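Local coordinates for peptide ABC transporter, peptide-binding protein (Thermus thermophilus, PDB 2D5W) that binds oligopeptides, here holding a pentapeptide, and probably delivers them to an ABC transporter for uptake across the membrane, at residues 21-26 with 105-110; 164-169 with 190-195. All blocks are in the same frame, centred on the assembly; numbering follows the deposited sequence.

Contact 1: 21-26 with 105-110; sequences GDFLRV and AFYFEV
The ring of Phe23 reaches from the loop to helix 101-112 and meets Phe106, Tyr107 and, one turn on, Val110. Its CD1 atom comes to 3.6 Å from Tyr107 CD1, the two side chains running past each other in opposite directions with their ring planes 33° apart. Against Phe106 the tilt is steeper, 54°, and the touch lighter: Phe23 CE2 stands 4.1 Å from Phe106 CE2. The far end of the phenylalanine, CZ, lies 3.9 Å from Val110 CB and about as close to both valine methyls. A first torsion of 69° sets Phe23 CG between the backbone N and the carbonyl carbon, and from there the ring reaches the helix. Leu24 adds its two methyls as a fork, CD1 against Val110 CG1 at 3.8 Å and CD2 against the Tyr107 ring at CE1 and CZ. The polar link is indirect: a water donates to Phe23 O and also hydrogen-bonds Tyr107 OH, 2.7 Å from each of these oxygens, tying the phenol to the loop backbone. Within the loop, a type I turn from Asp22 to Arg25 puts Phe23 and Leu24 at its central positions, and Asp22, salt-bridged to Lys33, ties the turn to helix 31-40. Met162 and Ala157 also pack on Phe23. The whole is an aromatic cluster with an aliphatic margin, by which a beta turn after strand 7-12 docks on a helix of this family 5 solute-binding protein.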
loop_
_atom_site.group_PDB
_atom_site.type_symbol
_atom_site.label_atom_id
_atom_site.label_comp_id
_atom_site.label_asym_id
_atom_site.label_seq_id
_atom_site.Cartn_x
_atom_site.Cartn_y
_atom_site.Cartn_z
ATOM N N GLY A 21 6.723 -3.743 -14.893
ATOM C CA GLY A 21 8.175 -3.720 -14.793
ATOM C C GLY A 21 8.761 -3.164 -13.508
ATOM O O GLY A 21 9.920 -3.430 -13.188
ATOM N N ASP A 22 7.964 -2.392 -12.778
ATOM C CA ASP A 22 8.381 -1.771 -11.513
ATOM C C ASP A 22 8.151 -2.811 -10.414
ATOM O O ASP A 22 7.429 -2.566 -9.443
ATOM C CB ASP A 22 7.512 -0.520 -11.300
ATOM C CG ASP A 22 7.839 0.239 -10.029
ATOM O OD1 ASP A 22 9.028 0.361 -9.671
ATOM O OD2 ASP A 22 6.885 0.748 -9.403
ATOM N N PHE A 23 8.802 -3.965 -10.557
ATOM C CA PHE A 23 8.588 -5.076 -9.640
ATOM C C PHE A 23 9.023 -4.936 -8.190
ATOM O O PHE A 23 8.623 -5.744 -7.354
ATOM C CB PHE A 23 9.101 -6.393 -10.265
ATOM C CG PHE A 23 10.595 -6.491 -10.407
ATOM C CD1 PHE A 23 11.387 -6.858 -9.324
ATOM C CD2 PHE A 23 11.204 -6.287 -11.641
ATOM C CE1 PHE A 23 12.763 -7.025 -9.468
ATOM C CE2 PHE A 23 12.582 -6.454 -11.794
ATOM C CZ PHE A 23 13.360 -6.826 -10.704
ATOM N N LEU A 24 9.826 -3.922 -7.880
ATOM C CA LEU A 24 10.211 -3.684 -6.491
ATOM C C LEU A 24 9.340 -2.545 -5.952
ATOM O O LEU A 24 9.469 -2.140 -4.799
ATOM C CB LEU A 24 11.694 -3.325 -6.374
ATOM C CG LEU A 24 12.673 -4.470 -6.662
ATOM C CD1 LEU A 24 14.098 -3.976 -6.466
ATOM C CD2 LEU A 24 12.387 -5.657 -5.749
ATOM N N ARG A 25 8.450 -2.036 -6.802
ATOM C CA ARG A 25 7.513 -0.975 -6.436
ATOM C C ARG A 25 8.186 0.304 -5.962
ATOM O O ARG A 25 7.637 1.029 -5.124
ATOM C CB ARG A 25 6.552 -1.493 -5.359
ATOM C CG ARG A 25 5.839 -2.771 -5.780
ATOM C CD ARG A 25 5.024 -3.385 -4.656
ATOM N NE ARG A 25 4.341 -4.596 -5.102
ATOM C CZ ARG A 25 3.562 -5.348 -4.330
ATOM N NH1 ARG A 25 3.363 -5.020 -3.061
ATOM N NH2 ARG A 25 2.978 -6.429 -4.831
ATOM N N VAL A 26 9.357 0.601 -6.518
ATOM C CA VAL A 26 10.087 1.795 -6.116
ATOM C C VAL A 26 9.555 3.070 -6.765
ATOM O O VAL A 26 9.704 4.152 -6.200
ATOM C CB VAL A 26 11.601 1.663 -6.406
ATOM C CG1 VAL A 26 12.140 0.390 -5.763
ATOM C CG2 VAL A 26 11.858 1.665 -7.900
ATOM N N ALA A 105 16.891 -15.559 -8.686
ATOM C CA ALA A 105 18.214 -14.978 -8.490
ATOM C C ALA A 105 18.243 -13.551 -9.031
ATOM O O ALA A 105 18.843 -12.661 -8.431
ATOM C CB ALA A 105 19.266 -15.828 -9.190
ATOM N N PHE A 106 17.597 -13.345 -10.172
ATOM C CA PHE A 106 17.540 -12.034 -10.802
ATOM C C PHE A 106 16.834 -11.030 -9.888
ATOM O O PHE A 106 17.340 -9.933 -9.653
ATOM C CB PHE A 106 16.820 -12.146 -12.148
ATOM C CG PHE A 106 16.531 -10.826 -12.790
ATOM C CD1 PHE A 106 17.563 -9.949 -13.111
ATOM C CD2 PHE A 106 15.222 -10.449 -13.058
ATOM C CE1 PHE A 106 17.291 -8.711 -13.688
ATOM C CE2 PHE A 106 14.940 -9.212 -13.635
ATOM C CZ PHE A 106 15.976 -8.345 -13.948
ATOM N N TYR A 107 15.673 -11.416 -9.368
ATOM C CA TYR A 107 14.910 -10.566 -8.458
ATOM C C TYR A 107 15.797 -10.124 -7.287
ATOM O O TYR A 107 15.839 -8.942 -6.932
ATOM C CB TYR A 107 13.704 -11.351 -7.934
ATOM C CG TYR A 107 12.851 -10.629 -6.913
ATOM C CD1 TYR A 107 11.788 -9.817 -7.307
ATOM C CD2 TYR A 107 13.101 -10.772 -5.548
ATOM C CE1 TYR A 107 10.993 -9.172 -6.364
ATOM C CE2 TYR A 107 12.314 -10.128 -4.599
ATOM C CZ TYR A 107 11.263 -9.332 -5.013
ATOM O OH TYR A 107 10.477 -8.701 -4.076
ATOM N N PHE A 108 16.506 -11.076 -6.687
ATOM C CA PHE A 108 17.374 -10.758 -5.564
ATOM C C PHE A 108 18.549 -9.857 -5.919
ATOM O O PHE A 108 18.923 -8.986 -5.131
ATOM C CB PHE A 108 17.874 -12.039 -4.886
ATOM C CG PHE A 108 16.971 -12.522 -3.790
ATOM C CD1 PHE A 108 15.819 -13.244 -4.085
ATOM C CD2 PHE A 108 17.237 -12.191 -2.464
ATOM C CE1 PHE A 108 14.939 -13.627 -3.075
ATOM C CE2 PHE A 108 16.363 -12.567 -1.448
ATOM C CZ PHE A 108 15.213 -13.285 -1.752
ATOM N N GLU A 109 19.127 -10.044 -7.098
ATOM C CA GLU A 109 20.251 -9.211 -7.496
ATOM C C GLU A 109 19.826 -7.746 -7.614
ATOM O O GLU A 109 20.551 -6.844 -7.192
ATOM C CB GLU A 109 20.824 -9.701 -8.822
ATOM C CG GLU A 109 22.099 -8.998 -9.237
ATOM C CD GLU A 109 22.754 -9.664 -10.426
ATOM O OE1 GLU A 109 23.310 -10.771 -10.258
ATOM O OE2 GLU A 109 22.703 -9.088 -11.527
ATOM N N VAL A 110 18.648 -7.507 -8.179
ATOM C CA VAL A 110 18.158 -6.144 -8.331
ATOM C C VAL A 110 17.827 -5.535 -6.964
ATOM O O VAL A 110 18.191 -4.394 -6.681
ATOM C CB VAL A 110 16.917 -6.108 -9.257
ATOM C CG1 VAL A 110 16.379 -4.684 -9.367
ATOM C CG2 VAL A 110 17.298 -6.634 -10.639
HETATM O O HOH W 1 8.664 -6.889 -4.879
#

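Contact 2: 164-169 with 190-195; sequences PEWERV and RNFFLK
Phe192 projects from helix 182-194 onto helix 159-173, which runs antiparallel to it at 166° with the short axes 10.5 Å apart. With chi1 at 166°, Phe192 CG lies opposite the backbone N, and the ring crosses to the neighbouring helix, where Glu165, Trp166 and Val169 receive it. Trp166 CE3 lies over one face of the phenylalanine, 3.8 Å from Phe192 CE2, the two ring planes inclined at 51°. Glu165 CG comes in at the ring's edge, near its plane, while Val169 CG2 lies 3.8 Å from Phe192 CD1. Three residues on, Lys195 stretches its chain across Glu165 nearly at a right angle, bringing CE to 3.4 Å from Glu165 OE1. Its ammonium bends away at chi4, so the direct salt bridge from Lys195 NZ to Glu165 OE1 is long, 3.9 Å, and a water accepting from NZ and donating to OE1 bridges the two. The other carboxylate oxygen, OE2, is held within its own helix by Arg168 NE and NH2, the latter at 2.7 Å. Glu165 thus serves two cations with separate oxygens, which should stabilise its negative charge at the margin of a contact whose interior is apolar.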
loop_
_atom_site.group_PDB
_atom_site.type_symbol
_atom_site.label_atom_id
_atom_site.label_comp_id
_atom_site.label_asym_id
_atom_site.label_seq_id
_atom_site.Cartn_x
_atom_site.Cartn_y
_atom_site.Cartn_z
ATOM N N PRO A 164 19.174 -8.674 -19.721
ATOM C CA PRO A 164 20.153 -8.002 -20.582
ATOM C C PRO A 164 20.312 -6.515 -20.257
ATOM O O PRO A 164 21.429 -6.010 -20.140
ATOM C CB PRO A 164 19.602 -8.250 -21.983
ATOM C CG PRO A 164 18.965 -9.606 -21.842
ATOM C CD PRO A 164 18.233 -9.477 -20.523
ATOM N N GLU A 165 19.195 -5.809 -20.108
ATOM C CA GLU A 165 19.269 -4.392 -19.787
ATOM C C GLU A 165 19.863 -4.198 -18.394
ATOM O O GLU A 165 20.650 -3.278 -18.172
ATOM C CB GLU A 165 17.886 -3.741 -19.853
ATOM C CG GLU A 165 17.887 -2.263 -19.473
ATOM C CD GLU A 165 18.623 -1.388 -20.472
ATOM O OE1 GLU A 165 18.896 -0.215 -20.142
ATOM O OE2 GLU A 165 18.922 -1.863 -21.588
ATOM N N TRP A 166 19.493 -5.067 -17.458
ATOM C CA TRP A 166 20.011 -4.970 -16.098
ATOM C C TRP A 166 21.537 -5.049 -16.093
ATOM O O TRP A 166 22.199 -4.324 -15.353
ATOM C CB TRP A 166 19.424 -6.079 -15.220
ATOM C CG TRP A 166 20.041 -6.143 -13.848
ATOM C CD1 TRP A 166 20.760 -7.179 -13.320
ATOM C CD2 TRP A 166 20.025 -5.115 -12.845
ATOM N NE1 TRP A 166 21.192 -6.861 -12.054
ATOM C CE2 TRP A 166 20.756 -5.601 -11.737
ATOM C CE3 TRP A 166 19.465 -3.832 -12.774
ATOM C CZ2 TRP A 166 20.942 -4.849 -10.572
ATOM C CZ3 TRP A 166 19.651 -3.082 -11.612
ATOM C CH2 TRP A 166 20.384 -3.597 -10.528
ATOM N N GLU A 167 22.098 -5.926 -16.921
ATOM C CA GLU A 167 23.551 -6.055 -16.978
ATOM C C GLU A 167 24.175 -4.734 -17.418
ATOM O O GLU A 167 25.227 -4.333 -16.913
ATOM C CB GLU A 167 23.956 -7.174 -17.941
ATOM C CG GLU A 167 23.584 -8.570 -17.461
ATOM C CD GLU A 167 24.160 -8.889 -16.094
ATOM O OE1 GLU A 167 25.380 -8.691 -15.900
ATOM O OE2 GLU A 167 23.397 -9.343 -15.216
ATOM N N ARG A 168 23.522 -4.050 -18.353
ATOM C CA ARG A 168 24.024 -2.767 -18.821
ATOM C C ARG A 168 23.903 -1.728 -17.711
ATOM O O ARG A 168 24.799 -0.903 -17.519
ATOM C CB ARG A 168 23.251 -2.305 -20.060
ATOM C CG ARG A 168 23.554 -3.123 -21.311
ATOM C CD ARG A 168 22.949 -2.488 -22.553
ATOM N NE ARG A 168 21.512 -2.724 -22.665
ATOM C CZ ARG A 168 20.971 -3.869 -23.070
ATOM N NH1 ARG A 168 21.749 -4.890 -23.407
ATOM N NH2 ARG A 168 19.653 -3.995 -23.141
ATOM N N VAL A 169 22.797 -1.775 -16.974
ATOM C CA VAL A 169 22.570 -0.846 -15.875
ATOM C C VAL A 169 23.625 -1.055 -14.791
ATOM O O VAL A 169 24.183 -0.090 -14.272
ATOM C CB VAL A 169 21.149 -1.031 -15.282
ATOM C CG1 VAL A 169 20.980 -0.180 -14.024
ATOM C CG2 VAL A 169 20.108 -0.642 -16.325
ATOM N N ARG A 190 15.740 4.093 -11.688
ATOM C CA ARG A 190 14.356 4.390 -12.060
ATOM C C ARG A 190 14.173 4.151 -13.555
ATOM O O ARG A 190 13.185 3.550 -13.983
ATOM C CB ARG A 190 13.981 5.846 -11.749
ATOM C CG ARG A 190 13.938 6.204 -10.277
ATOM C CD ARG A 190 13.480 7.646 -10.062
ATOM N NE ARG A 190 12.030 7.816 -10.178
ATOM C CZ ARG A 190 11.401 8.328 -11.232
ATOM N NH1 ARG A 190 12.081 8.732 -12.298
ATOM N NH2 ARG A 190 10.079 8.450 -11.214
ATOM N N ASN A 191 15.131 4.621 -14.349
ATOM C CA ASN A 191 15.048 4.466 -15.796
ATOM C C ASN A 191 15.038 3.006 -16.223
ATOM O O ASN A 191 14.428 2.658 -17.231
ATOM C CB ASN A 191 16.189 5.222 -16.486
ATOM C CG ASN A 191 16.025 6.729 -16.393
ATOM O OD1 ASN A 191 14.938 7.227 -16.096
ATOM N ND2 ASN A 191 17.099 7.461 -16.661
ATOM N N PHE A 192 15.705 2.152 -15.455
ATOM C CA PHE A 192 15.727 0.724 -15.752
ATOM C C PHE A 192 14.292 0.191 -15.713
ATOM O O PHE A 192 13.817 -0.412 -16.675
ATOM C CB PHE A 192 16.594 -0.012 -14.724
ATOM C CG PHE A 192 16.414 -1.505 -14.728
ATOM C CD1 PHE A 192 16.696 -2.257 -15.865
ATOM C CD2 PHE A 192 15.959 -2.159 -13.590
ATOM C CE1 PHE A 192 16.526 -3.643 -15.864
ATOM C CE2 PHE A 192 15.787 -3.537 -13.580
ATOM C CZ PHE A 192 16.071 -4.280 -14.720
ATOM N N PHE A 193 13.598 0.420 -14.603
ATOM C CA PHE A 193 12.224 -0.057 -14.476
ATOM C C PHE A 193 11.290 0.604 -15.488
ATOM O O PHE A 193 10.417 -0.057 -16.054
ATOM C CB PHE A 193 11.711 0.185 -13.053
ATOM C CG PHE A 193 12.501 -0.534 -11.996
ATOM C CD1 PHE A 193 12.520 -1.926 -11.943
ATOM C CD2 PHE A 193 13.249 0.181 -11.067
ATOM C CE1 PHE A 193 13.276 -2.597 -10.979
ATOM C CE2 PHE A 193 14.009 -0.478 -10.100
ATOM C CZ PHE A 193 14.022 -1.870 -10.058
ATOM N N LEU A 194 11.480 1.897 -15.733
ATOM C CA LEU A 194 10.621 2.613 -16.673
ATOM C C LEU A 194 10.644 2.042 -18.089
ATOM O O LEU A 194 9.644 2.115 -18.800
ATOM C CB LEU A 194 10.981 4.102 -16.700
ATOM C CG LEU A 194 10.595 4.869 -15.430
ATOM C CD1 LEU A 194 11.155 6.280 -15.487
ATOM C CD2 LEU A 194 9.076 4.895 -15.283
ATOM N N LYS A 195 11.772 1.475 -18.504
ATOM C CA LYS A 195 11.855 0.890 -19.839
ATOM C C LYS A 195 10.877 -0.273 -19.991
ATOM O O LYS A 195 10.508 -0.649 -21.104
ATOM C CB LYS A 195 13.277 0.396 -20.121
ATOM C CG LYS A 195 14.258 1.499 -20.473
ATOM C CD LYS A 195 15.610 0.927 -20.865
ATOM C CE LYS A 195 16.575 2.032 -21.263
ATOM N NZ LYS A 195 16.769 3.024 -20.166
HETATM O O HOH W 2 17.799 1.399 -18.227
#

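How the contacts relate
The two contacts follow one another along the chain and lie side by side in space, with centres about 11 Å apart. Helix 101-112 joins them: Phe106, which meets the loop in contact 1, turns CE1 to within 3.7 Å of Trp166 CB in contact 2, and the two rings pack edge-to-face. Phe106 also touches Phe192, making the aromatic packing continuous. A polar tie runs beside it, a probable hydrogen bond of 2.7 Å from Trp166 NE1 to Glu109 OE2, an oxygen that also pairs with Lys170. On the loop side, Gly21 O approaches Phe193 CD1 at 3.3 Å. Arg25, beside contact 1 in the same turn, packs on a basic side chain of the bound peptide.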